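Endoglucanase A (Clostridium longisporum, PDB 6Q1I) cleaves internal beta-1,4-glucosidic linkages in cellulose, lichenan and cereal beta-glucans, and also hydrolyses xylan, preferring longer cellooligosaccharides. Local coordinates at residues Trp25-Asn37 with Ser46-Lys58. Sequence-based numbering, arbitrary orientation. Where two conformers were deposited one is given.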
ATOM      1  N   TRP A  25      -0.663   1.851  -8.921  1.00  7.69           N
ATOM      2  CA  TRP A  25      -1.455   0.635  -9.050  1.00  7.62           C
ATOM      3  C   TRP A  25      -0.868  -0.436  -8.144  1.00  6.95           C
ATOM      4  O   TRP A  25       0.348  -0.627  -8.127  1.00  7.75           O
ATOM      5  CB  TRP A  25      -1.424   0.217 -10.520  1.00  8.93           C
ATOM      6  CG  TRP A  25      -2.247  -0.970 -10.926  1.00  8.50           C
ATOM      7  CD1 TRP A  25      -3.544  -0.962 -11.334  1.00  8.29           C
ATOM      8  CD2 TRP A  25      -1.805  -2.330 -11.013  1.00  7.89           C
ATOM      9  NE1 TRP A  25      -3.942  -2.235 -11.678  1.00  8.99           N
ATOM     10  CE2 TRP A  25      -2.894  -3.093 -11.481  1.00  8.44           C
ATOM     11  CE3 TRP A  25      -0.592  -2.975 -10.752  1.00  8.62           C
ATOM     12  CZ2 TRP A  25      -2.807  -4.468 -11.681  1.00  9.25           C
ATOM     13  CZ3 TRP A  25      -0.513  -4.345 -10.953  1.00  8.83           C
ATOM     14  CH2 TRP A  25      -1.613  -5.071 -11.408  1.00  9.13           C
ATOM     15  N   ASN A  26      -1.733  -1.108  -7.367  1.00  7.01           N
ATOM     16  CA  ASN A  26      -1.336  -2.216  -6.501  1.00  7.06           C
ATOM     17  C   ASN A  26      -1.524  -3.545  -7.216  1.00  6.56           C
ATOM     18  O   ASN A  26      -2.610  -3.815  -7.741  1.00  7.31           O
ATOM     19  CB  ASN A  26      -2.230  -2.308  -5.256  1.00  7.41           C
ATOM     20  CG  ASN A  26      -1.834  -1.371  -4.149  1.00  6.88           C
ATOM     21  OD1 ASN A  26      -0.998  -1.711  -3.312  1.00  7.29           O
ATOM     22  ND2 ASN A  26      -2.487  -0.216  -4.086  1.00  7.45           N
ATOM     23  N   LEU A  27      -0.510  -4.409  -7.130  1.00  6.29           N
ATOM     24  CA  LEU A  27      -0.618  -5.815  -7.539  1.00  7.42           C
ATOM     25  C   LEU A  27      -1.282  -6.594  -6.400  1.00  7.13           C
ATOM     26  O   LEU A  27      -0.645  -7.341  -5.654  1.00  7.98           O
ATOM     27  CB  LEU A  27       0.761  -6.365  -7.873  1.00  7.46           C
ATOM     28  CG  LEU A  27       0.845  -7.789  -8.410  1.00  7.64           C
ATOM     29  CD1 LEU A  27       0.289  -7.861  -9.813  1.00  8.77           C
ATOM     30  CD2 LEU A  27       2.277  -8.260  -8.369  1.00  8.40           C
ATOM     31  N   GLY A  28      -2.604  -6.415  -6.262  1.00  7.42           N
ATOM     32  CA  GLY A  28      -3.286  -6.916  -5.081  1.00  7.78           C
ATOM     33  C   GLY A  28      -3.639  -8.399  -5.138  1.00  8.03           C
ATOM     34  O   GLY A  28      -3.820  -8.986  -6.207  1.00  8.38           O
ATOM     35  N   ASN A  29      -3.795  -9.000  -3.951  1.00  7.89           N
ATOM     36  CA  ASN A  29      -4.190 -10.407  -3.815  1.00  7.91           C
ATOM     37  C   ASN A  29      -3.248 -11.337  -4.581  1.00  8.51           C
ATOM     38  O   ASN A  29      -3.682 -12.318  -5.190  1.00  9.61           O
ATOM     39  CB  ASN A  29      -5.649 -10.643  -4.225  1.00  8.82           C
ATOM     40  CG  ASN A  29      -6.648 -10.193  -3.167  1.00  9.63           C
ATOM     41  OD1 ASN A  29      -6.321  -9.448  -2.244  1.00  9.78           O
ATOM     42  ND2 ASN A  29      -7.897 -10.630  -3.320  1.00 10.79           N
ATOM     43  N   THR A  30      -1.946 -11.047  -4.512  1.00  8.18           N
ATOM     44  CA  THR A  30      -0.906 -11.741  -5.269  1.00  7.50           C
ATOM     45  C   THR A  30       0.213 -12.167  -4.323  1.00  7.46           C
ATOM     46  O   THR A  30       0.050 -13.169  -3.625  1.00  8.35           O
ATOM     47  CB  THR A  30      -0.482 -10.852  -6.441  1.00  8.50           C
ATOM     48  OG1 THR A  30      -1.659 -10.484  -7.173  1.00  9.67           O
ATOM     49  CG2 THR A  30       0.441 -11.570  -7.395  1.00  9.84           C
ATOM     50  N   LEU A  31       1.335 -11.441  -4.252  1.00  7.71           N
ATOM     51  CA  LEU A  31       2.384 -11.807  -3.295  1.00  7.23           C
ATOM     52  C   LEU A  31       1.971 -11.523  -1.857  1.00  7.48           C
ATOM     53  O   LEU A  31       2.682 -11.934  -0.927  1.00  7.59           O
ATOM     54  CB  LEU A  31       3.701 -11.114  -3.633  1.00  7.96           C
ATOM     55  CG  LEU A  31       4.188 -11.398  -5.060  1.00  8.85           C
ATOM     56  CD1 LEU A  31       5.446 -10.613  -5.343  1.00 10.04           C
ATOM     57  CD2 LEU A  31       4.416 -12.877  -5.312  1.00 10.97           C
ATOM     58  N   ASP A  32       0.833 -10.853  -1.675  1.00  7.32           N
ATOM     59  CA  ASP A  32       0.228 -10.591  -0.381  1.00  7.73           C
ATOM     60  C   ASP A  32      -0.789 -11.642   0.027  1.00  8.17           C
ATOM     61  O   ASP A  32      -1.189 -11.664   1.196  1.00  8.53           O
ATOM     62  CB  ASP A  32      -0.482  -9.225  -0.387  1.00  7.94           C
ATOM     63  CG  ASP A  32      -1.397  -9.022  -1.590  1.00  8.94           C
ATOM     64  OD1 ASP A  32      -0.958  -9.255  -2.731  1.00  8.33           O
ATOM     65  OD2 ASP A  32      -2.548  -8.582  -1.392  1.00  9.19           O
ATOM     66  N   ALA A  33      -1.236 -12.488  -0.898  1.00  8.34           N
ATOM     67  CA  ALA A  33      -2.221 -13.507  -0.550  1.00  8.83           C
ATOM     68  C   ALA A  33      -1.706 -14.335   0.619  1.00 10.12           C
ATOM     69  O   ALA A  33      -0.604 -14.893   0.564  1.00 10.99           O
ATOM     70  CB  ALA A  33      -2.511 -14.396  -1.764  1.00 10.02           C
ATOM     71  N   LYS A  34      -2.495 -14.400   1.687  1.00  9.57           N
ATOM     72  CA  LYS A  34      -2.050 -15.011   2.936  1.00  9.44           C
ATOM     73  C   LYS A  34      -2.538 -16.452   2.947  1.00 10.93           C
ATOM     74  O   LYS A  34      -3.707 -16.724   3.237  1.00 12.01           O
ATOM     75  CB  LYS A  34      -2.572 -14.238   4.138  1.00 10.21           C
ATOM     76  CG  LYS A  34      -1.999 -14.725   5.455  1.00 10.09           C
ATOM     77  CD  LYS A  34      -2.594 -13.993   6.648  1.00 11.03           C
ATOM     78  CE  LYS A  34      -1.912 -14.395   7.944  1.00 11.45           C
ATOM     79  NZ  LYS A  34      -0.470 -14.054   7.964  1.00 11.80           N
ATOM     80  N   ILE A  35      -1.634 -17.363   2.615  1.00 10.51           N
ATOM     81  CA  ILE A  35      -1.959 -18.771   2.444  1.00 10.47           C
ATOM     82  C   ILE A  35      -1.289 -19.519   3.583  1.00 10.88           C
ATOM     83  O   ILE A  35      -0.059 -19.649   3.616  1.00 12.46           O
ATOM     84  CB  ILE A  35      -1.498 -19.308   1.081  1.00 12.04           C
ATOM     85  CG1 ILE A  35      -1.859 -18.340  -0.049  1.00 12.97           C
ATOM     86  CG2 ILE A  35      -2.104 -20.691   0.835  1.00 12.94           C
ATOM     87  CD1 ILE A  35      -3.327 -18.041  -0.187  1.00 13.01           C
ATOM     88  N   THR A  36      -2.093 -20.012   4.515  1.00 13.04           N
ATOM     89  CA  THR A  36      -1.581 -20.557   5.763  1.00 14.78           C
ATOM     90  C   THR A  36      -1.697 -22.078   5.845  1.00 16.79           C
ATOM     91  O   THR A  36      -1.501 -22.644   6.924  1.00 19.51           O
ATOM     92  CB  THR A  36      -2.305 -19.900   6.939  1.00 15.65           C
ATOM     93  OG1 THR A  36      -3.700 -20.211   6.854  1.00 17.53           O
ATOM     94  CG2 THR A  36      -2.111 -18.388   6.911  1.00 17.67           C
ATOM     95  N   ASN A  37      -2.013 -22.759   4.739  0.68 16.26           N
ATOM     96  CA  ASN A  37      -2.124 -24.214   4.721  0.68 18.25           C
ATOM     97  C   ASN A  37      -1.003 -24.870   3.923  0.68 19.48           C
ATOM     98  O   ASN A  37      -1.119 -26.043   3.556  0.68 21.20           O
ATOM     99  CB  ASN A  37      -3.480 -24.662   4.168  0.68 19.21           C
ATOM    100  CG  ASN A  37      -3.673 -24.279   2.723  0.68 22.44           C
ATOM    101  OD1 ASN A  37      -3.163 -23.266   2.274  0.68 22.79           O
ATOM    102  ND2 ASN A  37      -4.412 -25.096   1.986  0.68 24.08           N
ATOM    103  N   SER A  46       2.551 -21.269  -5.388  1.00 10.54           N
ATOM    104  CA  SER A  46       1.401 -21.732  -4.620  1.00 11.17           C
ATOM    105  C   SER A  46       0.793 -20.609  -3.794  1.00 11.58           C
ATOM    106  O   SER A  46      -0.418 -20.597  -3.551  1.00 12.75           O
ATOM    107  CB  SER A  46       1.826 -22.863  -3.688  1.00 12.57           C
ATOM    108  OG  SER A  46       2.408 -23.922  -4.418  1.00 14.71           O
ATOM    109  N   PHE A  47       1.621 -19.681  -3.322  1.00 10.39           N
ATOM    110  CA  PHE A  47       1.132 -18.519  -2.585  1.00 10.30           C
ATOM    111  C   PHE A  47       0.600 -17.454  -3.541  1.00 10.22           C
ATOM    112  O   PHE A  47      -0.520 -16.959  -3.373  1.00 10.50           O
ATOM    113  CB  PHE A  47       2.276 -17.942  -1.752  1.00  9.93           C
ATOM    114  CG  PHE A  47       2.782 -18.864  -0.671  1.00  9.55           C
ATOM    115  CD1 PHE A  47       2.327 -18.731   0.635  1.00 10.83           C
ATOM    116  CD2 PHE A  47       3.727 -19.840  -0.950  1.00 10.84           C
ATOM    117  CE1 PHE A  47       2.798 -19.559   1.635  1.00 12.26           C
ATOM    118  CE2 PHE A  47       4.204 -20.665   0.048  1.00 12.36           C
ATOM    119  CZ  PHE A  47       3.734 -20.524   1.344  1.00 12.84           C
ATOM    120  N   GLU A  48       1.402 -17.100  -4.550  1.00 10.15           N
ATOM    121  CA  GLU A  48       1.058 -16.040  -5.493  1.00  9.92           C
ATOM    122  C   GLU A  48      -0.304 -16.270  -6.132  1.00 10.12           C
ATOM    123  O   GLU A  48      -1.064 -15.315  -6.349  1.00 10.65           O
ATOM    124  CB  GLU A  48       2.150 -15.960  -6.569  1.00  9.63           C
ATOM    125  CG  GLU A  48       1.956 -14.831  -7.566  1.00 10.37           C
ATOM    126  CD  GLU A  48       3.135 -14.652  -8.496  1.00 10.53           C
ATOM    127  OE1 GLU A  48       4.171 -15.318  -8.284  1.00 12.10           O
ATOM    128  OE2 GLU A  48       3.024 -13.847  -9.446  1.00 10.88           O
ATOM    129  N   THR A  49      -0.625 -17.530  -6.456  1.00 10.04           N
ATOM    130  CA  THR A  49      -1.887 -17.893  -7.093  1.00 10.64           C
ATOM    131  C   THR A  49      -2.934 -18.390  -6.099  1.00 10.90           C
ATOM    132  O   THR A  49      -4.018 -18.806  -6.512  1.00 12.27           O
ATOM    133  CB  THR A  49      -1.668 -18.961  -8.173  1.00 12.13           C
ATOM    134  OG1 THR A  49      -1.237 -20.186  -7.569  1.00 12.81           O
ATOM    135  CG2 THR A  49      -0.642 -18.507  -9.207  1.00 12.97           C
ATOM    136  N   GLY A  50      -2.646 -18.330  -4.798  1.00 11.10           N
ATOM    137  CA  GLY A  50      -3.493 -18.968  -3.805  1.00 11.92           C
ATOM    138  C   GLY A  50      -4.843 -18.319  -3.593  1.00 12.23           C
ATOM    139  O   GLY A  50      -5.737 -18.955  -3.019  1.00 13.97           O
ATOM    140  N   TRP A  51      -4.995 -17.053  -3.991  1.00 11.43           N
ATOM    141  CA  TRP A  51      -6.280 -16.362  -3.932  1.00 11.26           C
ATOM    142  C   TRP A  51      -6.890 -16.182  -5.321  1.00 13.53           C
ATOM    143  O   TRP A  51      -7.727 -15.294  -5.530  1.00 14.97           O
ATOM    144  CB  TRP A  51      -6.167 -15.044  -3.165  1.00 12.13           C
ATOM    145  CG  TRP A  51      -6.148 -15.217  -1.667  1.00 11.91           C
ATOM    146  CD1 TRP A  51      -6.310 -16.377  -0.967  1.00 13.32           C
ATOM    147  CD2 TRP A  51      -5.965 -14.187  -0.692  1.00 11.20           C
ATOM    148  NE1 TRP A  51      -6.239 -16.133   0.383  1.00 12.66           N
ATOM    149  CE2 TRP A  51      -6.030 -14.795   0.578  1.00 11.74           C
ATOM    150  CE3 TRP A  51      -5.748 -12.806  -0.768  1.00 11.96           C
ATOM    151  CZ2 TRP A  51      -5.890 -14.068   1.761  1.00 12.27           C
ATOM    152  CZ3 TRP A  51      -5.611 -12.094   0.398  1.00 12.13           C
ATOM    153  CH2 TRP A  51      -5.680 -12.724   1.645  1.00 12.57           C
ATOM    154  N   GLY A  52      -6.511 -17.033  -6.267  1.00 12.33           N
ATOM    155  CA  GLY A  52      -7.196 -17.116  -7.542  1.00 12.64           C
ATOM    156  C   GLY A  52      -6.635 -16.245  -8.644  1.00 12.66           C
ATOM    157  O   GLY A  52      -7.196 -16.231  -9.746  1.00 14.86           O
ATOM    158  N   ASN A  53      -5.570 -15.523  -8.393  1.00 10.78           N
ATOM    159  CA  ASN A  53      -5.000 -14.735  -9.477  1.00 10.54           C
ATOM    160  C   ASN A  53      -3.952 -15.538 -10.242  1.00 10.27           C
ATOM    161  O   ASN A  53      -3.317 -16.438  -9.682  1.00 11.32           O
ATOM    162  CB  ASN A  53      -4.415 -13.437  -8.924  1.00 10.65           C
ATOM    163  CG  ASN A  53      -5.500 -12.423  -8.648  1.00 11.03           C
ATOM    164  OD1 ASN A  53      -6.524 -12.417  -9.333  1.00 13.68           O
ATOM    165  ND2 ASN A  53      -5.312 -11.593  -7.648  1.00 11.72           N
ATOM    166  N   PRO A  54      -3.785 -15.252 -11.532  1.00 10.96           N
ATOM    167  CA  PRO A  54      -2.793 -15.975 -12.331  1.00 10.72           C
ATOM    168  C   PRO A  54      -1.387 -15.493 -11.998  1.00  9.76           C
ATOM    169  O   PRO A  54      -1.184 -14.416 -11.447  1.00 11.12           O
ATOM    170  CB  PRO A  54      -3.175 -15.609 -13.770  1.00 12.84           C
ATOM    171  CG  PRO A  54      -3.756 -14.231 -13.649  1.00 13.96           C
ATOM    172  CD  PRO A  54      -4.493 -14.227 -12.327  1.00 12.33           C
ATOM    173  N   VAL A  55      -0.398 -16.312 -12.344  1.00  9.48           N
ATOM    174  CA  VAL A  55       0.984 -15.937 -12.066  1.00 11.03           C
ATOM    175  C   VAL A  55       1.331 -14.649 -12.810  1.00 10.09           C
ATOM    176  O   VAL A  55       0.981 -14.460 -13.984  1.00 10.19           O
ATOM    177  CB  VAL A  55       1.933 -17.108 -12.381  1.00 17.23           C
ATOM    178  CG1 VAL A  55       1.924 -17.428 -13.832  1.00 18.14           C
ATOM    179  CG2 VAL A  55       3.349 -16.809 -11.896  1.00 18.92           C
ATOM    180  N   THR A  56       2.003 -13.735 -12.112  1.00  9.05           N
ATOM    181  CA  THR A  56       2.280 -12.414 -12.665  1.00  9.09           C
ATOM    182  C   THR A  56       3.310 -12.501 -13.784  1.00  9.62           C
ATOM    183  O   THR A  56       4.314 -13.206 -13.665  1.00 10.89           O
ATOM    184  CB  THR A  56       2.812 -11.495 -11.557  1.00  9.19           C
ATOM    185  OG1 THR A  56       1.932 -11.531 -10.421  1.00  9.81           O
ATOM    186  CG2 THR A  56       2.912 -10.060 -12.031  1.00  9.77           C
ATOM    187  N   THR A  57       3.071 -11.759 -14.866  1.00  9.57           N
ATOM    188  CA  THR A  57       4.009 -11.686 -15.981  1.00  9.98           C
ATOM    189  C   THR A  57       4.454 -10.243 -16.201  1.00  9.24           C
ATOM    190  O   THR A  57       3.789  -9.287 -15.783  1.00  9.93           O
ATOM    191  CB  THR A  57       3.379 -12.188 -17.279  1.00 10.91           C
ATOM    192  OG1 THR A  57       2.327 -11.295 -17.612  1.00 12.06           O
ATOM    193  CG2 THR A  57       2.862 -13.616 -17.130  1.00 12.63           C
ATOM    194  N   LYS A  58       5.588 -10.081 -16.877  1.00  9.51           N
ATOM    195  CA  LYS A  58       6.033  -8.735 -17.199  1.00  9.27           C
ATOM    196  C   LYS A  58       5.034  -8.029 -18.107  1.00 10.53           C
ATOM    197  O   LYS A  58       4.872  -6.806 -18.021  1.00 10.73           O
ATOM    198  CB  LYS A  58       7.437  -8.742 -17.804  1.00 11.79           C
ATOM    199  CG  LYS A  58       8.005  -7.332 -17.932  1.00 11.69           C
ATOM    200  CD  LYS A  58       9.474  -7.309 -18.290  1.00 12.89           C
ATOM    201  CE  LYS A  58      10.015  -5.887 -18.375  1.00 13.86           C
ATOM    202  NZ  LYS A  58       9.416  -5.112 -19.493  1.00 15.20           N
TER
HETATM  203  O   HOH W   1      -3.776 -15.092  -5.873  1.00 10.43           O
HETATM  204  O   HOH W   2      -8.336 -12.574  -5.420  1.00 18.35           O
HETATM  205  O   HOH W   3      -6.543 -17.918   2.511  1.00 28.29           O
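Trp51 lays one face of its indole against the backbone at Ala33 and Lys34. Ala33 CA sits 3.8 Å from the centroid of the six-membered ring, a CH-pi contact only 17° off the normal, while Lys34 N lies 3.4 Å above the same face, both offset toward the rim. Chi1 of -79° turns the indole back beside its own backbone N, and the Ile35 and Trp51 side chains run past each other in opposite directions, bringing Ile35 CD1 to 3.5 Å from Trp51 CD1. At the ring edge, the Asn29 amide stands 71° from the indole plane, its CG by CE3. Water 3, in the ring plane, accepts a hydrogen bond from Trp51 NE1 and donates one to Lys34 O. Both segments belong to the long connection from strand 23-27, first of the eight parallel strands in the TIM barrel of the family 5 catalytic domain, to helix 58-67; Gly28 lies about 8 Å from the side chain of Gln284, which replaces the probable nucleophile. Asn53 ND2 donates to Asn29 O at 3.0 Å, coming from above the carbonyl plane, and the Asn53 amide has its strongest polar partner in Asn320. Water 1 bridges Asn29 O and Glu48 O and accepts from Trp51 N and Asn53 N. Deeper in, Thr30 CG2 packs 3.6 Å from Glu48 CG. The extended Glu48 chain carries OE2 to Thr56, where N and OG1 both grip it, while OE1 pairs with Arg95.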